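Local atomic coordinates of protein VMS1 (Saccharomyces cerevisiae, PDB entry 5WHG), a protein that cleaves polypeptidyl-tRNAs as an endonuclease downstream of ribosome-associated quality control, releasing incompletely synthesized polypeptides for degradation. Residues A[208-213]-A[356-361]; A[249-254]-A[349-354]; A[315-320]-A[324-329]. All coordinates share one frame; numbering follows the deposited sequence.

All three contacts belong to the VLRF1 domain, which mediates binding to the 60S ribosomal subunit, and all three reach its mixed five-stranded sheet. Interactions 1 and 2, with centres 9 Å apart, use successive parts of helix 351-362: its start meets edge strand 247-255, and its later turns pack on strand 207-214. Interaction 3 starts on the neighbouring strand 313-316, its centre about 16 Å from that of interaction 1 and 17 Å from that of interaction 2. Phe211 O and Arg316 N, 2.9 Å apart and probably hydrogen-bonded, join interactions 1 and 3 within the sheet. Gln267, the probable active-site residue, is not modelled, so its distance from these contacts cannot be measured.

Interaction 1: A[208-213]-A[356-361]; sequences SALFMV and KAWCEL
Leu210 and Trp358 meet at about a right angle, the leucine using both of its methyls. CD1 touches the tryptophan at its base, 3.9 Å from Trp358 CB, while CD2 comes within 4.0 Å of Trp358 CE3 on an oblique line to the indole. Further out along that ring, Ser208 approaches the far carbons, with OG 4.0 Å from Trp358 CH2. At the other end of the contact, the terminal methyl of selenomethionine Met212 reaches the methyl of Ala357 on the helix, with Met212 CE 3.5 Å from Ala357 CB.

No hydrogen bond joins the two segments; the evidence points to apolar packing among five buried residues. Side-chain torsions set the reach. Trp358 CG stands opposite the backbone N (chi1 -176°), which carries the indole from the helix flank toward Ser208. The extended chain of Met212 beyond CG carries CE to the helix. The axes of strand and helix approach to 10.2 Å, the usual spacing of a helix on a sheet, with directions 131° apart.

His225 is the second-shell residue that holds the serine and the indole together. Its NE2 is hydrogen-bonded to Ser208 OG, and its ring also meets the Trp358 indole with planes about 30° apart. The alternation of the strand explains the rest: Ser208, Leu210 and Met212 point to helix 351-362, while Phe211 and Val213 pack on helix 292-302 across the sheet. Strand 207-214 itself runs between strands 217-224 and 313-316, placing this helix-on-sheet contact in the core of the VLRF1 domain.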
ATOM      1  N   SER A 208      -4.375  -0.498  -0.898  1.00 66.92           N
ATOM      2  CA  SER A 208      -3.722  -1.174   0.216  1.00 64.92           C
ATOM      3  C   SER A 208      -3.988  -0.374   1.482  1.00 67.31           C
ATOM      4  O   SER A 208      -4.317   0.819   1.422  1.00 72.09           O
ATOM      5  CB  SER A 208      -2.208  -1.324  -0.013  1.00 70.03           C
ATOM      6  OG  SER A 208      -1.933  -2.157  -1.129  1.00 81.58           O
ATOM      7  N   ALA A 209      -3.844  -1.027   2.635  1.00 57.46           N
ATOM      8  CA  ALA A 209      -4.000  -0.332   3.912  1.00 61.13           C
ATOM      9  C   ALA A 209      -2.645  -0.149   4.607  1.00 65.36           C
ATOM     10  O   ALA A 209      -1.715  -0.925   4.395  1.00 66.93           O
ATOM     11  CB  ALA A 209      -4.989  -1.085   4.819  1.00 51.51           C
ATOM     12  N   LEU A 210      -2.529   0.902   5.423  1.00 64.72           N
ATOM     13  CA  LEU A 210      -1.300   1.184   6.167  1.00 65.39           C
ATOM     14  C   LEU A 210      -1.639   1.590   7.598  1.00 69.45           C
ATOM     15  O   LEU A 210      -2.441   2.504   7.818  1.00 68.56           O
ATOM     16  CB  LEU A 210      -0.478   2.289   5.495  1.00 62.40           C
ATOM     17  CG  LEU A 210      -0.223   2.238   3.978  1.00 63.52           C
ATOM     18  CD1 LEU A 210       0.363   3.570   3.479  1.00 60.55           C
ATOM     19  CD2 LEU A 210       0.726   1.150   3.636  1.00 56.62           C
ATOM     20  N   PHE A 211      -1.014   0.917   8.563  1.00 69.35           N
ATOM     21  CA  PHE A 211      -1.270   1.100   9.987  1.00 61.07           C
ATOM     22  C   PHE A 211       0.050   1.083  10.751  1.00 69.59           C
ATOM     23  O   PHE A 211       0.857   0.164  10.581  1.00 71.94           O
ATOM     24  CB  PHE A 211      -2.206  -0.001  10.508  1.00 64.50           C
ATOM     25  CG  PHE A 211      -3.612   0.088   9.952  1.00 65.56           C
ATOM     26  CD1 PHE A 211      -4.463   1.127  10.343  1.00 71.16           C
ATOM     27  CD2 PHE A 211      -4.081  -0.850   9.039  1.00 65.91           C
ATOM     28  CE1 PHE A 211      -5.753   1.229   9.839  1.00 71.55           C
ATOM     29  CE2 PHE A 211      -5.383  -0.764   8.529  1.00 68.96           C
ATOM     30  CZ  PHE A 211      -6.222   0.278   8.924  1.00 67.72           C
HETATM   31  N   MSE A 212       0.272   2.108  11.573  1.00 65.75           N
HETATM   32  CA  MSE A 212       1.332   2.092  12.560  1.00 63.61           C
HETATM   33  C   MSE A 212       0.811   2.526  13.922  1.00 70.67           C
HETATM   34  O   MSE A 212       0.096   3.514  14.024  1.00 76.22           O
HETATM   35  CB  MSE A 212       2.467   3.023  12.166  1.00 85.64           C
HETATM   36  CG  MSE A 212       3.066   2.792  10.818  1.00 97.35           C
HETATM   37 SE   MSE A 212       4.270   4.281  10.413  1.00103.43          SE
HETATM   38  CE  MSE A 212       4.549   3.944   8.514  1.00106.36           C
ATOM     39  N   VAL A 213       1.186   1.809  14.977  1.00 81.75           N
ATOM     40  CA  VAL A 213       0.810   2.162  16.340  1.00 79.75           C
ATOM     41  C   VAL A 213       2.052   2.031  17.197  1.00 87.25           C
ATOM     42  O   VAL A 213       2.927   1.204  16.928  1.00 95.70           O
ATOM     43  CB  VAL A 213      -0.344   1.281  16.895  1.00 76.86           C
ATOM     44  CG1 VAL A 213       0.079  -0.155  16.999  1.00 81.41           C
ATOM     45  CG2 VAL A 213      -0.814   1.759  18.245  1.00 70.94           C
ATOM     46  N   LYS A 356       5.743   8.242   3.706  1.00 93.94           N
ATOM     47  CA  LYS A 356       7.131   7.813   3.567  1.00 97.43           C
ATOM     48  C   LYS A 356       7.187   6.313   3.338  1.00 88.90           C
ATOM     49  O   LYS A 356       7.811   5.834   2.384  1.00 90.72           O
ATOM     50  CB  LYS A 356       7.943   8.215   4.813  1.00114.13           C
ATOM     51  CG  LYS A 356       9.457   7.821   4.826  1.00130.19           C
ATOM     52  CD  LYS A 356       9.741   6.416   5.443  1.00132.25           C
ATOM     53  CE  LYS A 356      11.074   5.812   4.957  1.00125.57           C
ATOM     54  NZ  LYS A 356      11.322   4.421   5.444  1.00109.73           N
ATOM     55  N   ALA A 357       6.512   5.557   4.205  1.00 80.83           N
ATOM     56  CA  ALA A 357       6.474   4.108   4.071  1.00 76.37           C
ATOM     57  C   ALA A 357       5.938   3.697   2.710  1.00 81.35           C
ATOM     58  O   ALA A 357       6.504   2.817   2.054  1.00 88.39           O
ATOM     59  CB  ALA A 357       5.626   3.514   5.190  1.00 62.80           C
ATOM     60  N   TRP A 358       4.844   4.325   2.263  1.00 82.11           N
ATOM     61  CA  TRP A 358       4.261   3.939   0.980  1.00 86.43           C
ATOM     62  C   TRP A 358       5.228   4.201  -0.170  1.00 81.97           C
ATOM     63  O   TRP A 358       5.426   3.338  -1.031  1.00 87.30           O
ATOM     64  CB  TRP A 358       2.936   4.662   0.726  1.00 84.38           C
ATOM     65  CG  TRP A 358       2.297   4.186  -0.554  1.00 82.78           C
ATOM     66  CD1 TRP A 358       2.047   4.924  -1.678  1.00 84.71           C
ATOM     67  CD2 TRP A 358       1.866   2.848  -0.850  1.00 81.92           C
ATOM     68  NE1 TRP A 358       1.469   4.134  -2.651  1.00 80.41           N
ATOM     69  CE2 TRP A 358       1.353   2.855  -2.173  1.00 80.84           C
ATOM     70  CE3 TRP A 358       1.862   1.647  -0.126  1.00 68.52           C
ATOM     71  CZ2 TRP A 358       0.832   1.700  -2.789  1.00 76.20           C
ATOM     72  CZ3 TRP A 358       1.352   0.497  -0.741  1.00 67.62           C
ATOM     73  CH2 TRP A 358       0.838   0.539  -2.065  1.00 73.46           C
ATOM     74  N   CYS A 359       5.836   5.387  -0.207  1.00 78.22           N
ATOM     75  CA  CYS A 359       6.783   5.669  -1.286  1.00 87.80           C
ATOM     76  C   CYS A 359       7.949   4.695  -1.250  1.00 86.76           C
ATOM     77  O   CYS A 359       8.454   4.286  -2.299  1.00 98.11           O
ATOM     78  CB  CYS A 359       7.292   7.104  -1.211  1.00 91.32           C
ATOM     79  SG  CYS A 359       6.067   8.355  -1.642  1.00100.54           S
ATOM     80  N   GLU A 360       8.369   4.296  -0.045  1.00 76.92           N
ATOM     81  CA  GLU A 360       9.419   3.292   0.122  1.00 75.18           C
ATOM     82  C   GLU A 360       9.004   1.905  -0.385  1.00 84.11           C
ATOM     83  O   GLU A 360       9.869   1.118  -0.779  1.00 89.16           O
ATOM     84  CB  GLU A 360       9.818   3.219   1.594  1.00 74.74           C
ATOM     85  CG  GLU A 360      10.858   2.183   1.913  1.00 87.56           C
ATOM     86  CD  GLU A 360      12.100   2.362   1.080  1.00 96.53           C
ATOM     87  OE1 GLU A 360      12.612   1.343   0.570  1.00108.13           O
ATOM     88  OE2 GLU A 360      12.553   3.522   0.923  1.00 90.39           O
ATOM     89  N   LEU A 361       7.709   1.564  -0.367  1.00 76.73           N
ATOM     90  CA  LEU A 361       7.285   0.263  -0.887  1.00 83.71           C
ATOM     91  C   LEU A 361       6.948   0.281  -2.377  1.00 92.00           C
ATOM     92  O   LEU A 361       7.030  -0.765  -3.039  1.00 87.06           O
ATOM     93  CB  LEU A 361       6.053  -0.250  -0.135  1.00 79.98           C
ATOM     94  CG  LEU A 361       6.112  -0.745   1.312  1.00 86.79           C
ATOM     95  CD1 LEU A 361       4.738  -0.594   1.962  1.00 73.14           C
ATOM     96  CD2 LEU A 361       6.558  -2.195   1.364  1.00 92.97           C
TER

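Interaction 2: A[249-254]-A[349-354]; sequences LEHKTF and PTVLEL
The imidazole of His251 meets Val351 obliquely: Val351 CG2 lies 4.1 Å from His251 CG and the same from His251 CB. The orientation of this imidazole is uncertain in the model, so only these carbon positions carry weight. A second flat group, the ring of Phe254, belongs to the other side of the strand, where it stacks on Phe218. Together the two rings show the alternation of edge strand 247-255 in the mixed sheet of the VLRF1 domain, from which His251 and Thr253 turn to the start of helix 351-362. The contact lies at the protein surface, at the edge of the sheet, and both of these strand residues are exposed.

Thr253 supplies the other half of the contact. Its CG2 lies 3.6 Å from Val351 CG2 and 3.8 Å from Val351 N, so the methyl packs on both the side chain and the first helical peptide. The threonine torsion explains this choice of branch: OG1 sits between the backbone N and carbonyl carbon (chi1 67°), and CG2 is thereby the branch presented to the valine. Both strand side chains cross that of Val351 at about a right angle, and both meet it at the same methyl, CG2. Thr253 also touches a crystal neighbour, which may influence its setting.

Earlier in the strand, Leu249 and Glu250 both face Ile222 in a classic beta bulge, where the chain turns a corner before His251. On the helix side, Leu354 extends the packing inward to Ala219 and Ala221 of strand 217-224. The helix start is fixed locally by Thr350 as N-cap: Glu353 N donates to Thr350 OG1 over 3.1 Å, with an N-H...O angle of 163°.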
ATOM      1  N   LEU A 249      -7.181   7.618   0.304  1.00 64.08           N
ATOM      2  CA  LEU A 249      -8.631   7.698   0.227  1.00 73.40           C
ATOM      3  C   LEU A 249      -9.225   7.988   1.595  1.00 82.69           C
ATOM      4  O   LEU A 249     -10.184   8.757   1.707  1.00 89.53           O
ATOM      5  CB  LEU A 249      -9.198   6.401  -0.361  1.00 81.34           C
ATOM      6  CG  LEU A 249      -8.689   6.017  -1.761  1.00 82.24           C
ATOM      7  CD1 LEU A 249      -9.454   4.853  -2.335  1.00 76.49           C
ATOM      8  CD2 LEU A 249      -8.789   7.200  -2.693  1.00 85.21           C
ATOM      9  N   GLU A 250      -8.673   7.381   2.642  1.00 88.14           N
ATOM     10  CA  GLU A 250      -8.981   7.756   4.015  1.00 82.85           C
ATOM     11  C   GLU A 250      -7.681   7.810   4.808  1.00 84.24           C
ATOM     12  O   GLU A 250      -6.677   7.196   4.439  1.00 87.20           O
ATOM     13  CB  GLU A 250      -9.956   6.778   4.675  1.00 76.58           C
ATOM     14  CG  GLU A 250     -11.129   6.318   3.815  1.00 92.79           C
ATOM     15  CD  GLU A 250     -12.262   7.332   3.683  1.00 97.08           C
ATOM     16  OE1 GLU A 250     -12.158   8.436   4.256  1.00 94.77           O
ATOM     17  OE2 GLU A 250     -13.263   7.016   2.997  1.00 95.74           O
ATOM     18  N   HIS A 251      -7.701   8.559   5.907  1.00 85.49           N
ATOM     19  CA  HIS A 251      -6.539   8.598   6.788  1.00 88.48           C
ATOM     20  C   HIS A 251      -6.986   9.124   8.137  1.00 91.34           C
ATOM     21  O   HIS A 251      -7.822  10.025   8.205  1.00100.18           O
ATOM     22  CB  HIS A 251      -5.421   9.485   6.232  1.00 74.69           C
ATOM     23  CG  HIS A 251      -5.766  10.934   6.244  1.00 86.81           C
ATOM     24  ND1 HIS A 251      -5.402  11.775   7.274  1.00 92.23           N
ATOM     25  CD2 HIS A 251      -6.495  11.678   5.383  1.00 86.29           C
ATOM     26  CE1 HIS A 251      -5.883  12.980   7.037  1.00 91.24           C
ATOM     27  NE2 HIS A 251      -6.546  12.949   5.895  1.00 92.69           N
ATOM     28  N   LYS A 252      -6.427   8.556   9.203  1.00 89.13           N
ATOM     29  CA  LYS A 252      -6.738   8.970  10.563  1.00 85.47           C
ATOM     30  C   LYS A 252      -5.463   8.917  11.389  1.00 80.29           C
ATOM     31  O   LYS A 252      -4.607   8.061  11.148  1.00 81.85           O
ATOM     32  CB  LYS A 252      -7.819   8.070  11.187  1.00 92.52           C
ATOM     33  CG  LYS A 252      -8.862   8.814  12.025  1.00106.46           C
ATOM     34  CD  LYS A 252     -10.045   9.251  11.155  1.00123.54           C
ATOM     35  CE  LYS A 252     -10.985  10.204  11.900  1.00137.70           C
ATOM     36  NZ  LYS A 252     -12.151  10.644  11.067  1.00142.43           N
ATOM     37  N   THR A 253      -5.314   9.861  12.327  1.00 81.01           N
ATOM     38  CA  THR A 253      -4.279   9.796  13.361  1.00 87.63           C
ATOM     39  C   THR A 253      -4.837  10.360  14.656  1.00102.65           C
ATOM     40  O   THR A 253      -5.376  11.470  14.662  1.00118.92           O
ATOM     41  CB  THR A 253      -2.999  10.578  13.001  1.00 86.52           C
ATOM     42  OG1 THR A 253      -3.287  11.974  12.956  1.00 87.18           O
ATOM     43  CG2 THR A 253      -2.472  10.185  11.660  1.00100.64           C
ATOM     44  N   PHE A 254      -4.679   9.615  15.751  1.00 99.55           N
ATOM     45  CA  PHE A 254      -4.968  10.119  17.089  1.00 97.48           C
ATOM     46  C   PHE A 254      -3.935   9.588  18.080  1.00 92.36           C
ATOM     47  O   PHE A 254      -3.079   8.767  17.738  1.00 86.58           O
ATOM     48  CB  PHE A 254      -6.382   9.745  17.524  1.00 91.63           C
ATOM     49  CG  PHE A 254      -6.773   8.349  17.176  1.00 90.65           C
ATOM     50  CD1 PHE A 254      -6.301   7.275  17.909  1.00 93.40           C
ATOM     51  CD2 PHE A 254      -7.646   8.106  16.126  1.00 95.90           C
ATOM     52  CE1 PHE A 254      -6.689   5.977  17.579  1.00 94.51           C
ATOM     53  CE2 PHE A 254      -8.038   6.810  15.793  1.00 81.82           C
ATOM     54  CZ  PHE A 254      -7.559   5.752  16.520  1.00 83.49           C
ATOM     55  N   PRO A 349       4.200   7.132  14.393  1.00 89.33           N
ATOM     56  CA  PRO A 349       2.965   7.072  13.599  1.00 83.88           C
ATOM     57  C   PRO A 349       2.412   8.457  13.312  1.00 88.46           C
ATOM     58  O   PRO A 349       1.833   9.102  14.188  1.00100.78           O
ATOM     59  CB  PRO A 349       2.017   6.245  14.475  1.00 77.30           C
ATOM     60  CG  PRO A 349       2.928   5.439  15.355  1.00 80.78           C
ATOM     61  CD  PRO A 349       4.112   6.333  15.624  1.00 84.64           C
ATOM     62  N   THR A 350       2.642   8.948  12.102  1.00 90.22           N
ATOM     63  CA  THR A 350       1.989  10.145  11.594  1.00 94.13           C
ATOM     64  C   THR A 350       1.577   9.876  10.157  1.00 94.14           C
ATOM     65  O   THR A 350       2.049   8.926   9.525  1.00 97.42           O
ATOM     66  CB  THR A 350       2.896  11.385  11.624  1.00 88.00           C
ATOM     67  OG1 THR A 350       3.665  11.425  10.416  1.00 88.83           O
ATOM     68  CG2 THR A 350       3.837  11.341  12.797  1.00 79.82           C
ATOM     69  N   VAL A 351       0.691  10.728   9.636  1.00 84.73           N
ATOM     70  CA  VAL A 351       0.282  10.574   8.244  1.00 76.85           C
ATOM     71  C   VAL A 351       1.486  10.695   7.320  1.00 75.93           C
ATOM     72  O   VAL A 351       1.672   9.886   6.402  1.00 88.86           O
ATOM     73  CB  VAL A 351      -0.828  11.579   7.887  1.00 70.53           C
ATOM     74  CG1 VAL A 351      -0.803  11.864   6.424  1.00 78.34           C
ATOM     75  CG2 VAL A 351      -2.166  10.967   8.185  1.00 71.58           C
ATOM     76  N   LEU A 352       2.340  11.681   7.555  1.00 86.25           N
ATOM     77  CA  LEU A 352       3.472  11.840   6.658  1.00 85.54           C
ATOM     78  C   LEU A 352       4.349  10.592   6.686  1.00 87.30           C
ATOM     79  O   LEU A 352       4.853  10.156   5.645  1.00 92.88           O
ATOM     80  CB  LEU A 352       4.260  13.101   7.015  1.00 79.22           C
ATOM     81  CG  LEU A 352       5.452  13.331   6.082  1.00 97.25           C
ATOM     82  CD1 LEU A 352       5.101  14.158   4.824  1.00101.50           C
ATOM     83  CD2 LEU A 352       6.603  13.930   6.845  1.00 97.39           C
ATOM     84  N   GLU A 353       4.481   9.961   7.857  1.00 79.37           N
ATOM     85  CA  GLU A 353       5.261   8.726   7.946  1.00 80.84           C
ATOM     86  C   GLU A 353       4.599   7.574   7.186  1.00 75.14           C
ATOM     87  O   GLU A 353       5.297   6.729   6.620  1.00 79.34           O
ATOM     88  CB  GLU A 353       5.479   8.354   9.417  1.00 76.77           C
ATOM     89  CG  GLU A 353       6.205   7.032   9.635  1.00 91.85           C
ATOM     90  CD  GLU A 353       7.589   6.963   8.971  1.00107.78           C
ATOM     91  OE1 GLU A 353       8.456   7.823   9.268  1.00104.47           O
ATOM     92  OE2 GLU A 353       7.800   6.032   8.151  1.00114.72           O
ATOM     93  N   LEU A 354       3.265   7.518   7.169  1.00 68.07           N
ATOM     94  CA  LEU A 354       2.569   6.553   6.324  1.00 68.53           C
ATOM     95  C   LEU A 354       2.899   6.770   4.844  1.00 77.67           C
ATOM     96  O   LEU A 354       3.051   5.802   4.081  1.00 72.42           O
ATOM     97  CB  LEU A 354       1.060   6.653   6.577  1.00 66.07           C
ATOM     98  CG  LEU A 354       0.568   6.195   7.964  1.00 73.14           C
ATOM     99  CD1 LEU A 354      -0.936   6.232   8.078  1.00 67.04           C
ATOM    100  CD2 LEU A 354       1.072   4.794   8.323  1.00 67.24           C
TER

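Interaction 3: A[315-320]-A[324-329]; sequences IRARNV and KIFTDN
Val320 and Lys324 are joined through their backbones, Lys324 N donating to Val320 O over 3.1 Å with an N-H...O angle of 153°. This is the i to i+4 bond of a helical turn. The chain leaves strand 313-316, passes the N-cap position at Asn319, whose side chain makes no capping bond, and winds through the short helix 320-323. Residues 324-326 keep helical backbone angles without the regular bonds, and Asp328 N then closes back on Lys324 O at 3.0 Å. The turn thus brings Phe326 back alongside the strand.

Ile315 receives it with two branches. Methyl CG2 stands over the centre of the Phe326 ring, 3.7 Å from the centroid and only 12° off the normal, a CH-pi contact on one face. The other branch reaches further back, with CD1 3.6 Å from Phe326 CG, and the two side chains run past each other in opposite directions. CG2 lies opposite the backbone N of Ile315 and CG1 opposite its carbonyl carbon (chi1 -50°), spreading the branches across the ring. Ala317 adds a looser touch, CB to Phe326 CE1 at 4.4 Å.

Beyond the turn, Asp328 OD2 forms a salt bridge with Lys293 NZ of helix 292-302 and only a long one with Lys324 NZ. Inside, Phe326 also packs on Ile296 and Leu300 of the same helix and on Val213 of strand 207-214, which lies parallel beside strand 313-316; Phe326 is therefore packed between the sheet and helix 292-302.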
ATOM      1  N   ILE A 315       1.104  -3.406   8.717  1.00 75.47           N
ATOM      2  CA  ILE A 315       0.930  -3.004  10.112  1.00 77.94           C
ATOM      3  C   ILE A 315       2.282  -3.002  10.804  1.00 76.30           C
ATOM      4  O   ILE A 315       3.016  -3.994  10.738  1.00 91.11           O
ATOM      5  CB  ILE A 315      -0.022  -3.949  10.869  1.00 72.72           C
ATOM      6  CG1 ILE A 315      -1.304  -4.162  10.089  1.00 64.66           C
ATOM      7  CG2 ILE A 315      -0.377  -3.373  12.244  1.00 74.63           C
ATOM      8  CD1 ILE A 315      -2.393  -4.822  10.935  1.00 64.16           C
ATOM      9  N   ARG A 316       2.603  -1.915  11.492  1.00 75.09           N
ATOM     10  CA  ARG A 316       3.713  -1.914  12.440  1.00 85.19           C
ATOM     11  C   ARG A 316       3.173  -1.759  13.854  1.00 85.14           C
ATOM     12  O   ARG A 316       2.556  -0.734  14.184  1.00 71.13           O
ATOM     13  CB  ARG A 316       4.748  -0.815  12.183  1.00 84.69           C
ATOM     14  CG  ARG A 316       5.710  -0.800  13.394  1.00 90.75           C
ATOM     15  CD  ARG A 316       7.037  -0.120  13.195  1.00106.73           C
ATOM     16  NE  ARG A 316       6.953   1.340  13.058  1.00121.61           N
ATOM     17  CZ  ARG A 316       6.420   2.186  13.944  1.00120.47           C
ATOM     18  NH1 ARG A 316       5.864   1.765  15.079  1.00120.60           N
ATOM     19  NH2 ARG A 316       6.426   3.481  13.676  1.00117.38           N
ATOM     20  N   ALA A 317       3.438  -2.764  14.689  1.00 95.57           N
ATOM     21  CA  ALA A 317       3.084  -2.732  16.109  1.00109.97           C
ATOM     22  C   ALA A 317       4.096  -3.615  16.840  1.00123.45           C
ATOM     23  O   ALA A 317       3.894  -4.825  16.970  1.00130.12           O
ATOM     24  CB  ALA A 317       1.655  -3.206  16.336  1.00104.78           C
ATOM     25  N   ARG A 318       5.195  -3.000  17.299  1.00127.86           N
ATOM     26  CA  ARG A 318       6.246  -3.766  17.969  1.00133.05           C
ATOM     27  C   ARG A 318       5.758  -4.345  19.291  1.00128.05           C
ATOM     28  O   ARG A 318       6.062  -5.500  19.620  1.00128.77           O
ATOM     29  CB  ARG A 318       7.475  -2.895  18.210  1.00144.34           C
ATOM     30  CG  ARG A 318       8.302  -2.575  16.983  1.00146.59           C
ATOM     31  CD  ARG A 318       9.146  -1.359  17.293  1.00148.79           C
ATOM     32  NE  ARG A 318       8.293  -0.290  17.806  1.00149.02           N
ATOM     33  CZ  ARG A 318       8.016   0.827  17.143  1.00147.86           C
ATOM     34  NH1 ARG A 318       8.553   1.039  15.944  1.00137.48           N
ATOM     35  NH2 ARG A 318       7.213   1.737  17.687  1.00152.25           N
ATOM     36  N   ASN A 319       5.017  -3.556  20.067  1.00121.10           N
ATOM     37  CA  ASN A 319       4.405  -4.070  21.284  1.00128.68           C
ATOM     38  C   ASN A 319       3.458  -5.227  20.964  1.00139.34           C
ATOM     39  O   ASN A 319       2.695  -5.184  19.992  1.00135.44           O
ATOM     40  CB  ASN A 319       3.655  -2.952  22.000  1.00123.16           C
ATOM     41  CG  ASN A 319       3.698  -3.099  23.497  1.00137.24           C
ATOM     42  OD1 ASN A 319       4.620  -3.707  24.037  1.00149.23           O
ATOM     43  ND2 ASN A 319       2.705  -2.537  24.183  1.00139.09           N
ATOM     44  N   VAL A 320       3.509  -6.268  21.798  1.00147.76           N
ATOM     45  CA  VAL A 320       2.715  -7.468  21.538  1.00149.03           C
ATOM     46  C   VAL A 320       1.231  -7.189  21.756  1.00142.28           C
ATOM     47  O   VAL A 320       0.376  -7.660  20.990  1.00130.95           O
ATOM     48  CB  VAL A 320       3.220  -8.638  22.406  1.00154.83           C
ATOM     49  CG1 VAL A 320       3.049  -8.347  23.915  1.00152.14           C
ATOM     50  CG2 VAL A 320       2.545  -9.947  21.993  1.00152.12           C
ATOM     51  N   LYS A 324      -1.870  -7.148  18.897  1.00109.46           N
ATOM     52  CA  LYS A 324      -3.140  -7.790  19.190  1.00114.28           C
ATOM     53  C   LYS A 324      -4.329  -6.862  18.947  1.00105.63           C
ATOM     54  O   LYS A 324      -5.454  -7.347  18.807  1.00105.89           O
ATOM     55  CB  LYS A 324      -3.123  -8.299  20.635  1.00133.99           C
ATOM     56  CG  LYS A 324      -4.207  -9.311  20.970  1.00146.19           C
ATOM     57  CD  LYS A 324      -4.291  -9.537  22.474  1.00154.29           C
ATOM     58  CE  LYS A 324      -5.524 -10.345  22.847  1.00155.64           C
ATOM     59  NZ  LYS A 324      -5.591 -10.629  24.310  1.00158.76           N
ATOM     60  N   ILE A 325      -4.109  -5.544  18.866  1.00101.89           N
ATOM     61  CA  ILE A 325      -5.221  -4.611  18.680  1.00104.92           C
ATOM     62  C   ILE A 325      -5.890  -4.819  17.329  1.00104.35           C
ATOM     63  O   ILE A 325      -7.091  -4.560  17.174  1.00115.12           O
ATOM     64  CB  ILE A 325      -4.747  -3.150  18.827  1.00114.90           C
ATOM     65  CG1 ILE A 325      -4.144  -2.902  20.207  1.00120.85           C
ATOM     66  CG2 ILE A 325      -5.896  -2.169  18.585  1.00114.52           C
ATOM     67  CD1 ILE A 325      -3.650  -1.494  20.376  1.00123.87           C
ATOM     68  N   PHE A 326      -5.150  -5.302  16.338  1.00 91.68           N
ATOM     69  CA  PHE A 326      -5.680  -5.341  14.985  1.00 92.74           C
ATOM     70  C   PHE A 326      -6.441  -6.620  14.666  1.00 92.76           C
ATOM     71  O   PHE A 326      -7.117  -6.670  13.627  1.00 88.48           O
ATOM     72  CB  PHE A 326      -4.542  -5.125  13.979  1.00 85.11           C
ATOM     73  CG  PHE A 326      -3.957  -3.756  14.047  1.00 79.41           C
ATOM     74  CD1 PHE A 326      -2.956  -3.457  14.971  1.00 79.06           C
ATOM     75  CD2 PHE A 326      -4.432  -2.752  13.221  1.00 77.82           C
ATOM     76  CE1 PHE A 326      -2.420  -2.172  15.074  1.00 73.49           C
ATOM     77  CE2 PHE A 326      -3.892  -1.467  13.299  1.00 87.32           C
ATOM     78  CZ  PHE A 326      -2.882  -1.182  14.237  1.00 84.31           C
ATOM     79  N   THR A 327      -6.360  -7.638  15.533  1.00 88.14           N
ATOM     80  CA  THR A 327      -6.978  -8.942  15.283  1.00 99.43           C
ATOM     81  C   THR A 327      -7.827  -9.462  16.427  1.00108.41           C
ATOM     82  O   THR A 327      -8.600 -10.403  16.212  1.00103.21           O
ATOM     83  CB  THR A 327      -5.911 -10.000  14.983  1.00 96.29           C
ATOM     84  OG1 THR A 327      -5.002 -10.084  16.098  1.00 94.51           O
ATOM     85  CG2 THR A 327      -5.170  -9.659  13.683  1.00 87.42           C
ATOM     86  N   ASP A 328      -7.686  -8.918  17.631  1.00117.99           N
ATOM     87  CA  ASP A 328      -8.497  -9.304  18.775  1.00121.11           C
ATOM     88  C   ASP A 328      -9.931  -8.825  18.572  1.00120.06           C
ATOM     89  O   ASP A 328     -10.257  -7.689  18.918  1.00115.02           O
ATOM     90  CB  ASP A 328      -7.863  -8.725  20.044  1.00125.41           C
ATOM     91  CG  ASP A 328      -8.690  -8.942  21.296  1.00137.32           C
ATOM     92  OD1 ASP A 328      -9.794  -9.528  21.252  1.00141.19           O
ATOM     93  OD2 ASP A 328      -8.205  -8.502  22.357  1.00144.17           O
ATOM     94  N   ASN A 329     -10.782  -9.671  17.989  1.00126.77           N
ATOM     95  CA  ASN A 329     -12.227  -9.430  17.927  1.00130.19           C
ATOM     96  C   ASN A 329     -12.562  -8.197  17.081  1.00126.84           C
ATOM     97  O   ASN A 329     -13.364  -7.346  17.472  1.00135.42           O
ATOM     98  CB  ASN A 329     -12.807  -9.305  19.339  1.00141.23           C
ATOM     99  CG  ASN A 329     -14.280  -9.626  19.396  1.00147.67           C
ATOM    100  OD1 ASN A 329     -14.763 -10.480  18.654  1.00154.32           O
ATOM    101  ND2 ASN A 329     -15.007  -8.943  20.278  1.00145.89           N
TER